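Local coordinates for putative amino acid binding protein (Streptococcus mutans, PDB 4C0R) that binds glutathione, captured here as its oxidized disulfide, and probably delivers it to the cystine ABC importer TcyBC for uptake, at residues K3-A8 against Y63-N68; Y80-P85 against Y191-F196; K102-I107 against P122-F127. One frame throughout, in Å; residues are numbered along the deposited sequence.

Contact 1: K3-A8 against Y63-N68. With GDS (oxidized glutathione disulfide), chain C.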
loop_
_atom_site.group_PDB
_atom_site.type_symbol
_atom_site.label_atom_id
_atom_site.label_comp_id
_atom_site.label_asym_id
_atom_site.label_seq_id
_atom_site.Cartn_x
_atom_site.Cartn_y
_atom_site.Cartn_z
ATOM N N LYS A 3 14.162 -4.391 -23.577
ATOM C CA LYS A 3 13.033 -3.514 -23.373
ATOM C C LYS A 3 13.135 -2.873 -21.989
ATOM O O LYS A 3 13.306 -3.595 -21.002
ATOM C CB LYS A 3 11.752 -4.346 -23.451
ATOM C CG LYS A 3 10.475 -3.579 -23.716
ATOM N N THR A 4 13.030 -1.540 -21.908
ATOM C CA THR A 4 13.049 -0.801 -20.639
ATOM C C THR A 4 11.624 -0.825 -20.116
ATOM O O THR A 4 10.710 -0.409 -20.836
ATOM C CB THR A 4 13.381 0.677 -20.802
ATOM O OG1 THR A 4 14.714 0.842 -21.280
ATOM C CG2 THR A 4 13.242 1.395 -19.480
ATOM N N VAL A 5 11.454 -1.297 -18.901
ATOM C CA VAL A 5 10.155 -1.311 -18.220
ATOM C C VAL A 5 10.327 -0.333 -17.075
ATOM O O VAL A 5 11.250 -0.499 -16.279
ATOM C CB VAL A 5 9.848 -2.738 -17.609
ATOM C CG1 VAL A 5 8.695 -2.717 -16.564
ATOM C CG2 VAL A 5 9.562 -3.735 -18.703
ATOM N N THR A 6 9.436 0.648 -16.919
ATOM C CA THR A 6 9.526 1.546 -15.769
ATOM C C THR A 6 8.445 1.211 -14.739
ATOM O O THR A 6 7.261 1.157 -15.037
ATOM C CB THR A 6 9.415 3.001 -16.178
ATOM O OG1 THR A 6 10.496 3.287 -17.092
ATOM C CG2 THR A 6 9.548 3.924 -14.997
ATOM N N LEU A 7 8.919 0.874 -13.546
ATOM C CA LEU A 7 8.063 0.663 -12.363
ATOM C C LEU A 7 7.981 1.972 -11.590
ATOM O O LEU A 7 9.003 2.541 -11.192
ATOM C CB LEU A 7 8.657 -0.482 -11.523
ATOM C CG LEU A 7 7.852 -0.817 -10.264
ATOM C CD1 LEU A 7 8.185 -2.239 -9.815
ATOM C CD2 LEU A 7 8.085 0.128 -9.099
ATOM N N ALA A 8 6.757 2.463 -11.432
ATOM C CA ALA A 8 6.511 3.711 -10.690
ATOM C C ALA A 8 6.046 3.440 -9.267
ATOM O O ALA A 8 5.246 2.539 -9.021
ATOM C CB ALA A 8 5.489 4.567 -11.413
ATOM N N TYR A 63 4.542 4.782 -17.776
ATOM C CA TYR A 63 4.984 3.751 -16.846
ATOM C C TYR A 63 4.313 2.442 -17.225
ATOM O O TYR A 63 3.220 2.451 -17.777
ATOM C CB TYR A 63 4.577 4.096 -15.375
ATOM C CG TYR A 63 5.091 5.409 -14.864
ATOM C CD1 TYR A 63 6.398 5.794 -15.072
ATOM C CD2 TYR A 63 4.249 6.265 -14.177
ATOM C CE1 TYR A 63 6.868 7.015 -14.619
ATOM C CE2 TYR A 63 4.733 7.488 -13.707
ATOM C CZ TYR A 63 6.030 7.837 -13.944
ATOM O OH TYR A 63 6.507 9.061 -13.459
ATOM N N GLN A 64 4.949 1.304 -16.920
ATOM C CA GLN A 64 4.399 -0.024 -17.201
ATOM C C GLN A 64 3.910 -0.777 -15.965
ATOM O O GLN A 64 3.008 -1.581 -16.077
ATOM C CB GLN A 64 5.403 -0.900 -17.947
ATOM C CG GLN A 64 5.690 -0.424 -19.369
ATOM C CD GLN A 64 6.383 0.924 -19.437
ATOM O OE1 GLN A 64 7.466 1.123 -18.869
ATOM N NE2 GLN A 64 5.759 1.860 -20.130
ATOM N N ILE A 65 4.532 -0.511 -14.798
ATOM C CA ILE A 65 4.170 -1.205 -13.563
ATOM C C ILE A 65 4.000 -0.142 -12.501
ATOM O O ILE A 65 4.737 0.854 -12.483
ATOM C CB ILE A 65 5.272 -2.187 -13.076
ATOM C CG1 ILE A 65 5.743 -3.080 -14.214
ATOM C CG2 ILE A 65 4.722 -3.001 -11.938
ATOM C CD1 ILE A 65 6.839 -4.020 -13.796
ATOM N N GLY A 66 3.041 -0.333 -11.605
ATOM C CA GLY A 66 2.872 0.493 -10.426
ATOM C C GLY A 66 2.974 -0.403 -9.202
ATOM O O GLY A 66 2.466 -1.524 -9.197
ATOM N N ALA A 67 3.637 0.083 -8.168
ATOM C CA ALA A 67 3.827 -0.702 -6.934
ATOM C C ALA A 67 3.995 0.245 -5.794
ATOM O O ALA A 67 4.912 1.050 -5.806
ATOM C CB ALA A 67 5.019 -1.558 -7.028
ATOM N N ASN A 68 3.087 0.188 -4.849
ATOM C CA ASN A 68 3.149 0.961 -3.619
ATOM C C ASN A 68 2.010 0.519 -2.680
ATOM O O ASN A 68 1.083 1.273 -2.424
ATOM C CB ASN A 68 3.038 2.478 -3.909
ATOM C CG ASN A 68 3.656 3.323 -2.818
ATOM O OD1 ASN A 68 4.766 3.874 -2.958
ATOM N ND2 ASN A 68 2.972 3.402 -1.702
HETATM C CD1 GDS C . 0.618 12.296 -1.810
HETATM N N2 GDS C . 0.884 11.967 -0.403
HETATM C CA2 GDS C . 2.004 11.125 -0.182
HETATM C C2 GDS C . 3.360 11.731 -0.088
HETATM O O2 GDS C . 4.380 11.050 -0.326
HETATM C CB2 GDS C . 1.935 9.651 -0.063
HETATM S SG2 GDS C . 0.271 9.022 -0.025
HETATM N N3 GDS C . 3.443 13.128 0.284
HETATM C CA3 GDS C . 4.745 13.794 0.300
HETATM C C3 GDS C . 4.722 14.653 -0.961
HETATM O OE3 GDS C . 5.256 15.807 -0.976
HETATM O OE4 GDS C . 4.165 14.261 -2.028
HETATM N N4 GDS C . -0.898 6.463 1.591
HETATM C CA4 GDS C . -1.071 7.158 2.844
HETATM C C4 GDS C . -2.486 7.594 3.004
HETATM O OE5 GDS C . -3.428 7.033 2.364
HETATM O OE6 GDS C . -2.707 8.504 3.851
HETATM C C5 GDS C . 0.416 6.043 1.220
HETATM O O5 GDS C . 1.362 6.238 1.982
HETATM C CA5 GDS C . 0.499 5.473 -0.125
HETATM N N5 GDS C . -0.559 4.679 -0.596
HETATM C CB5 GDS C . 1.199 6.350 -1.111
HETATM S SG5 GDS C . 0.097 7.715 -1.569
HETATM C CA6 GDS C . -4.171 1.673 -0.121
HETATM C C6 GDS C . -4.595 1.876 -1.567
HETATM O OE7 GDS C . -5.164 2.957 -1.882
HETATM O OE8 GDS C . -4.372 0.998 -2.434
HETATM N N6 GDS C . -3.758 0.264 0.022
HETATM C CB6 GDS C . -3.090 2.616 0.262
HETATM C CG6 GDS C . -2.035 2.676 -0.865
HETATM C CD6 GDS C . -0.807 3.342 -0.281
HETATM O O6 GDS C . 0.032 2.791 0.447
HETATM O O HOH W 1 9.617 2.631 -19.758
#
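Ala8 lays its CB over one face of the Tyr63 ring, 3.6 Å from the ring centroid and offset toward the rim, a CH-pi contact. Beside it Thr6 CG2 comes within 3.7 Å of Tyr63 CD1. Beyond Tyr63 the two chains run side by side as parallel strands: Ile65 O accepts from Ala8 N at 2.8 Å, and Ala8 O takes Ala67 N nearly head-on, with a C=O...N angle of 171°. At the start of the pairing, Thr6 O accepts from both Gln64 N and Ile65 N. The Gln64 side chain then does the work of a strand neighbour: bent at chi2 (65°), it folds back so that OE1 receives Thr6 N at 2.8 Å, almost straight (175°) and in the plane of the amide carbonyl. A water donates to the same OE1 and also bonds Thr6 OG1. On the face away from Tyr63, Leu7 CG packs on Ile65 CB and Leu7 CD2 on Ala67 CB, while Val5 CG1 meets Ile65 CD1 at 3.6 Å. Farther out, Thr49 bonds Tyr63 OH. Parallel strands 42-48, 3-9 and 65-71, with helix 27-36 packed on Leu7, Ile65 and Ala67 and Leu203 of helix 201-216 on Val5, form the alpha/beta core of one lobe of the family 3 solute-binding fold; strand 65-71 leads to the glutathione disulfide pocket at Asn68.

Contact 2: Y80-P85 against Y191-F196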
loop_
_atom_site.group_PDB
_atom_site.type_symbol
_atom_site.label_atom_id
_atom_site.label_comp_id
_atom_site.label_asym_id
_atom_site.label_seq_id
_atom_site.Cartn_x
_atom_site.Cartn_y
_atom_site.Cartn_z
ATOM N N TYR A 80 -6.545 -0.843 -15.207
ATOM C CA TYR A 80 -5.199 -1.422 -15.073
ATOM C C TYR A 80 -5.260 -2.911 -14.931
ATOM O O TYR A 80 -6.223 -3.427 -14.383
ATOM C CB TYR A 80 -4.473 -0.856 -13.831
ATOM C CG TYR A 80 -4.582 0.667 -13.806
ATOM C CD1 TYR A 80 -3.967 1.444 -14.793
ATOM C CD2 TYR A 80 -5.339 1.321 -12.853
ATOM C CE1 TYR A 80 -4.127 2.822 -14.804
ATOM C CE2 TYR A 80 -5.502 2.718 -12.877
ATOM C CZ TYR A 80 -4.895 3.441 -13.836
ATOM O OH TYR A 80 -5.068 4.820 -13.838
ATOM N N LEU A 81 -4.202 -3.611 -15.364
ATOM C CA LEU A 81 -4.062 -5.034 -15.052
ATOM C C LEU A 81 -3.490 -5.203 -13.621
ATOM O O LEU A 81 -2.712 -4.360 -13.134
ATOM C CB LEU A 81 -3.077 -5.708 -15.983
ATOM C CG LEU A 81 -3.339 -5.513 -17.476
ATOM C CD1 LEU A 81 -2.297 -6.185 -18.323
ATOM C CD2 LEU A 81 -4.720 -5.969 -17.768
ATOM N N TYR A 82 -3.938 -6.264 -12.953
ATOM C CA TYR A 82 -3.447 -6.657 -11.620
ATOM C C TYR A 82 -2.589 -7.937 -11.703
ATOM O O TYR A 82 -2.926 -8.915 -12.400
ATOM C CB TYR A 82 -4.602 -6.874 -10.683
ATOM C CG TYR A 82 -5.058 -5.629 -10.021
ATOM C CD1 TYR A 82 -5.846 -4.693 -10.659
ATOM C CD2 TYR A 82 -4.712 -5.391 -8.690
ATOM C CE1 TYR A 82 -6.249 -3.532 -10.037
ATOM C CE2 TYR A 82 -5.092 -4.225 -8.058
ATOM C CZ TYR A 82 -5.879 -3.311 -8.726
ATOM O OH TYR A 82 -6.261 -2.183 -8.052
ATOM N N SER A 83 -1.502 -7.976 -10.968
ATOM C CA SER A 83 -0.798 -9.222 -10.753
ATOM C C SER A 83 -1.564 -10.105 -9.756
ATOM O O SER A 83 -2.572 -9.691 -9.193
ATOM C CB SER A 83 0.584 -8.953 -10.172
ATOM O OG SER A 83 0.496 -8.488 -8.849
ATOM N N ASN A 84 -1.042 -11.304 -9.533
ATOM C CA ASN A 84 -1.479 -12.075 -8.400
ATOM C C ASN A 84 -1.024 -11.325 -7.150
ATOM O O ASN A 84 -0.111 -10.481 -7.184
ATOM C CB ASN A 84 -0.907 -13.468 -8.498
ATOM C CG ASN A 84 -1.562 -14.251 -9.646
ATOM O OD1 ASN A 84 -2.733 -14.002 -10.004
ATOM N ND2 ASN A 84 -0.808 -15.136 -10.235
ATOM N N PRO A 85 -1.723 -11.563 -6.052
ATOM C CA PRO A 85 -1.425 -10.774 -4.866
ATOM C C PRO A 85 -0.036 -11.106 -4.333
ATOM O O PRO A 85 0.452 -12.239 -4.497
ATOM C CB PRO A 85 -2.515 -11.211 -3.857
ATOM C CG PRO A 85 -2.898 -12.539 -4.320
ATOM C CD PRO A 85 -2.781 -12.563 -5.824
ATOM N N TYR A 191 -5.566 -7.812 0.209
ATOM C CA TYR A 191 -4.381 -8.092 -0.537
ATOM C C TYR A 191 -3.801 -6.835 -1.168
ATOM O O TYR A 191 -4.520 -5.853 -1.422
ATOM C CB TYR A 191 -4.659 -9.134 -1.601
ATOM C CG TYR A 191 -4.934 -10.561 -1.119
ATOM C CD1 TYR A 191 -4.523 -10.981 0.096
ATOM C CD2 TYR A 191 -5.534 -11.477 -1.964
ATOM C CE1 TYR A 191 -4.740 -12.319 0.514
ATOM C CE2 TYR A 191 -5.702 -12.785 -1.589
ATOM C CZ TYR A 191 -5.286 -13.189 -0.357
ATOM O OH TYR A 191 -5.462 -14.532 0.036
ATOM N N VAL A 192 -2.515 -6.879 -1.467
ATOM C CA VAL A 192 -1.919 -5.813 -2.248
ATOM C C VAL A 192 -1.188 -6.451 -3.434
ATOM O O VAL A 192 -0.912 -7.690 -3.428
ATOM C CB VAL A 192 -1.066 -4.946 -1.457
ATOM C CG1 VAL A 192 -1.938 -4.106 -0.429
ATOM C CG2 VAL A 192 0.009 -5.758 -0.817
ATOM N N TYR A 193 -0.920 -5.655 -4.462
ATOM C CA TYR A 193 -0.620 -6.182 -5.792
ATOM C C TYR A 193 0.290 -5.265 -6.557
ATOM O O TYR A 193 0.330 -4.065 -6.222
ATOM C CB TYR A 193 -1.915 -6.127 -6.626
ATOM C CG TYR A 193 -3.068 -6.929 -6.100
ATOM C CD1 TYR A 193 -3.947 -6.424 -5.133
ATOM C CD2 TYR A 193 -3.271 -8.199 -6.569
ATOM C CE1 TYR A 193 -5.023 -7.191 -4.657
ATOM C CE2 TYR A 193 -4.309 -8.988 -6.080
ATOM C CZ TYR A 193 -5.198 -8.479 -5.165
ATOM O OH TYR A 193 -6.236 -9.274 -4.719
ATOM N N PHE A 194 0.908 -5.767 -7.601
ATOM C CA PHE A 194 1.438 -4.920 -8.667
ATOM C C PHE A 194 0.304 -4.612 -9.616
ATOM O O PHE A 194 -0.573 -5.454 -9.839
ATOM C CB PHE A 194 2.514 -5.633 -9.461
ATOM C CG PHE A 194 3.771 -5.907 -8.667
ATOM C CD1 PHE A 194 4.602 -4.864 -8.281
ATOM C CD2 PHE A 194 4.119 -7.203 -8.310
ATOM C CE1 PHE A 194 5.762 -5.113 -7.562
ATOM C CE2 PHE A 194 5.304 -7.446 -7.592
ATOM C CZ PHE A 194 6.104 -6.406 -7.239
ATOM N N ILE A 195 0.314 -3.422 -10.219
ATOM C CA ILE A 195 -0.588 -3.130 -11.294
ATOM C C ILE A 195 0.191 -2.788 -12.557
ATOM O O ILE A 195 1.372 -2.475 -12.505
ATOM C CB ILE A 195 -1.576 -1.998 -10.957
ATOM C CG1 ILE A 195 -0.844 -0.703 -10.601
ATOM C CG2 ILE A 195 -2.561 -2.394 -9.869
ATOM C CD1 ILE A 195 -1.808 0.500 -10.414
ATOM N N PHE A 196 -0.487 -2.898 -13.703
ATOM C CA PHE A 196 0.201 -2.680 -14.967
ATOM C C PHE A 196 -0.651 -1.841 -15.902
ATOM O O PHE A 196 -1.881 -1.875 -15.846
ATOM C CB PHE A 196 0.496 -3.985 -15.722
ATOM C CG PHE A 196 1.196 -5.024 -14.893
ATOM C CD1 PHE A 196 0.489 -5.837 -14.039
ATOM C CD2 PHE A 196 2.548 -5.189 -14.997
ATOM C CE1 PHE A 196 1.127 -6.816 -13.271
ATOM C CE2 PHE A 196 3.199 -6.148 -14.235
ATOM C CZ PHE A 196 2.476 -6.972 -13.368
#
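Tyr191 starts the contact with its CD2 3.6 Å from Pro85 CB, the two side chains lying alongside and pointing the same way. Val192 turns away, but its carbonyl O receives a CA-H...O contact from Pro85. Tyr193 is wedged between two partners: the edge of the Tyr82 ring meets its face in a T-shaped pair, planes at 85°, and Pro85 CB lies 3.6 Å from Tyr193 CE2. At Phe194 both backbone polar atoms are used by Ser83, whose N gives a nearly straight bond (176°) to Phe194 O. Ser83 OG, set between its own N and carbonyl carbon (chi1 70°), accepts Phe194 N at 3.0 Å and donates to Asn84 O, so one hydroxyl links the two chains and the backbone of its own segment. Ile195 CG2 sits over the centre of the Tyr82 ring, 3.6 Å from the centroid; Ser71 O holds the hydroxyl of that tyrosine. Phe196 completes a hydrogen-bonded antiparallel pair with Leu81, its N 2.7 Å from Leu81 O, and turns its ring edge to Ser83 N. Strand 191-196 runs antiparallel between 65-71 and 81-96, the late-returning strand typical of a lobe in this class of solute-binding protein.

Contact 3: K102-I107 against P122-F127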
loop_
_atom_site.group_PDB
_atom_site.type_symbol
_atom_site.label_atom_id
_atom_site.label_comp_id
_atom_site.label_asym_id
_atom_site.label_seq_id
_atom_site.Cartn_x
_atom_site.Cartn_y
_atom_site.Cartn_z
ATOM N N LYS A 102 -12.489 3.360 20.171
ATOM C CA LYS A 102 -12.190 1.965 20.456
ATOM C C LYS A 102 -12.659 0.989 19.369
ATOM O O LYS A 102 -12.151 -0.125 19.276
ATOM C CB LYS A 102 -12.802 1.533 21.800
ATOM C CG LYS A 102 -12.182 2.271 22.984
ATOM C CD LYS A 102 -12.353 1.462 24.271
ATOM C CE LYS A 102 -13.801 1.169 24.574
ATOM N NZ LYS A 102 -14.559 2.427 24.659
ATOM N N SER A 103 -13.627 1.440 18.573
ATOM C CA SER A 103 -14.178 0.664 17.476
ATOM C C SER A 103 -14.450 1.599 16.320
ATOM O O SER A 103 -14.551 2.805 16.486
ATOM C CB SER A 103 -15.483 -0.022 17.873
ATOM O OG SER A 103 -16.527 0.906 17.880
ATOM N N TYR A 104 -14.580 1.025 15.129
ATOM C CA TYR A 104 -14.733 1.817 13.923
ATOM C C TYR A 104 -15.758 2.930 14.077
ATOM O O TYR A 104 -15.502 4.055 13.690
ATOM C CB TYR A 104 -15.105 0.908 12.735
ATOM C CG TYR A 104 -15.120 1.572 11.363
ATOM C CD1 TYR A 104 -14.042 2.305 10.901
ATOM C CD2 TYR A 104 -16.189 1.395 10.490
ATOM C CE1 TYR A 104 -14.057 2.876 9.655
ATOM C CE2 TYR A 104 -16.206 1.957 9.227
ATOM C CZ TYR A 104 -15.138 2.692 8.805
ATOM O OH TYR A 104 -15.137 3.248 7.542
ATOM N N ASN A 105 -16.940 2.613 14.587
ATOM C CA ASN A 105 -17.998 3.626 14.577
ATOM C C ASN A 105 -17.718 4.819 15.477
ATOM O O ASN A 105 -18.310 5.871 15.318
ATOM C CB ASN A 105 -19.339 3.026 14.941
ATOM C CG ASN A 105 -20.023 2.323 13.762
ATOM O OD1 ASN A 105 -19.460 2.126 12.655
ATOM N ND2 ASN A 105 -21.242 1.896 14.019
ATOM N N ASP A 106 -16.786 4.659 16.398
ATOM C CA ASP A 106 -16.420 5.717 17.319
ATOM C C ASP A 106 -15.691 6.862 16.600
ATOM O O ASP A 106 -15.475 7.896 17.207
ATOM C CB ASP A 106 -15.488 5.176 18.406
ATOM C CG ASP A 106 -16.156 4.173 19.345
ATOM O OD1 ASP A 106 -17.402 4.228 19.503
ATOM O OD2 ASP A 106 -15.449 3.359 19.946
ATOM N N ILE A 107 -15.305 6.686 15.322
ATOM C CA ILE A 107 -14.631 7.751 14.603
ATOM C C ILE A 107 -15.609 8.861 14.290
ATOM O O ILE A 107 -15.211 9.979 13.922
ATOM C CB ILE A 107 -13.970 7.276 13.270
ATOM C CG1 ILE A 107 -15.018 6.778 12.277
ATOM C CG2 ILE A 107 -12.905 6.229 13.599
ATOM C CD1 ILE A 107 -14.446 6.268 10.944
ATOM N N PRO A 122 -12.800 6.684 -0.193
ATOM C CA PRO A 122 -14.185 6.247 -0.396
ATOM C C PRO A 122 -14.758 5.482 0.802
ATOM O O PRO A 122 -15.933 5.491 1.053
ATOM C CB PRO A 122 -14.115 5.352 -1.650
ATOM C CG PRO A 122 -12.658 5.106 -1.889
ATOM C CD PRO A 122 -11.924 6.263 -1.297
ATOM N N MET A 123 -13.886 4.823 1.567
ATOM C CA MET A 123 -14.316 4.148 2.771
ATOM C C MET A 123 -14.934 5.141 3.750
ATOM O O MET A 123 -16.008 4.888 4.331
ATOM C CB MET A 123 -13.096 3.465 3.453
ATOM C CG MET A 123 -13.526 2.663 4.630
ATOM S SD MET A 123 -12.035 1.972 5.347
ATOM C CE MET A 123 -11.739 0.834 4.029
ATOM N N LEU A 124 -14.254 6.264 3.974
ATOM C CA LEU A 124 -14.699 7.244 4.946
ATOM C C LEU A 124 -15.876 8.024 4.369
ATOM O O LEU A 124 -16.772 8.470 5.107
ATOM C CB LEU A 124 -13.561 8.136 5.372
ATOM C CG LEU A 124 -12.570 7.420 6.322
ATOM C CD1 LEU A 124 -11.326 8.233 6.512
ATOM C CD2 LEU A 124 -13.252 7.162 7.625
ATOM N N GLN A 125 -15.884 8.187 3.056
ATOM C CA GLN A 125 -17.039 8.886 2.439
ATOM C C GLN A 125 -18.289 8.063 2.607
ATOM O O GLN A 125 -19.393 8.628 2.825
ATOM C CB GLN A 125 -16.792 9.201 0.970
ATOM C CG GLN A 125 -15.760 10.254 0.776
ATOM C CD GLN A 125 -15.280 10.415 -0.649
ATOM O OE1 GLN A 125 -15.257 9.458 -1.444
ATOM N NE2 GLN A 125 -14.857 11.619 -0.961
ATOM N N LYS A 126 -18.177 6.747 2.460
ATOM C CA LYS A 126 -19.306 5.842 2.731
ATOM C C LYS A 126 -19.739 5.902 4.171
ATOM O O LYS A 126 -20.924 5.875 4.487
ATOM C CB LYS A 126 -19.003 4.416 2.310
ATOM C CG LYS A 126 -20.056 3.428 2.726
ATOM N N PHE A 127 -18.775 5.956 5.077
ATOM C CA PHE A 127 -19.104 6.042 6.480
ATOM C C PHE A 127 -19.903 7.321 6.725
ATOM O O PHE A 127 -20.859 7.352 7.515
ATOM C CB PHE A 127 -17.822 6.088 7.319
ATOM C CG PHE A 127 -18.068 6.232 8.791
ATOM C CD1 PHE A 127 -18.238 7.473 9.369
ATOM C CD2 PHE A 127 -18.158 5.090 9.603
ATOM C CE1 PHE A 127 -18.479 7.576 10.754
ATOM C CE2 PHE A 127 -18.395 5.191 10.943
ATOM C CZ PHE A 127 -18.558 6.446 11.521
HETATM O O HOH W 2 -17.024 2.715 5.846
#
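This is an apolar contact between a short 3-10 turn, 104-107, in the loop leading from strand 81-96 to strand 111-114, and one side of helix 120-130, partly buried in the lobe that carries the far part of strand 81-96 and strands 111-114 and 160-163. Phe127 is its centre. The edge of its ring faces the Tyr104 ring in a T-shaped pair, centroids 5.3 Å apart and planes at 72°, with Phe127 CD2 3.7 Å from Tyr104 CE2. Over one face of the Phe127 ring comes Ile107 CG1, a CH-pi contact 3.9 Å from the centroid and offset toward the rim. Near the plane of that ring, Asn105 OD1 approaches the edge at CE2. The phenylalanine reaches this slot because its CG stands opposite the backbone N (chi1 178°), which extends the ring from the helix toward the turn. Tyr104 is likewise extended and slides past Phe127 in the opposite direction, bringing its OH to within 3.4 Å of Met123 CG. A water lying in the plane of the tyrosine ring bonds this OH at 2.6 Å and donates to Met123 O, so the polar end is tied to the helix backbone through solvent. Deeper in, Ile107 CD1 touches Leu124 CD2 at 3.6 Å. The turn itself is held by Asp106, whose OD2 accepts from both Lys102 N and Ser103 N, the former through its anti lone pair, fixing the chain that leads into Tyr104. Around the contact, Leu124 rests on Thr112 and Val114 of strand 111-114 and on Ile161 of strand 160-163, which Tyr104 also touches; Leu93 and Leu91 of strand 81-96 support Ile107 and Met123, and the His131 ring stacks on Phe127.

In the fold
Contacts 1 and 2 are buried and share one sheet: strands 65-71 and 191-196 are neighbours, joined where Gly66 N probably bonds Ile195 O at 2.9 Å and where Ala67 packs on Phe194. Contact 3 is only partly buried and lies on the opposite side of the chain's centre from contact 1, about 33 Å away centre to centre; its segments fall within the chain loop that contact 2 closes. Backbone hydrogen bonds join the chains in the first two, between parallel strands in one and antiparallel in the other, with Gln64 and Ser83 each adding a side-chain acceptor. Contact 3 has no direct hydrogen bond between its segments and rests on rings and aliphatic groups, its polar link passing through a water.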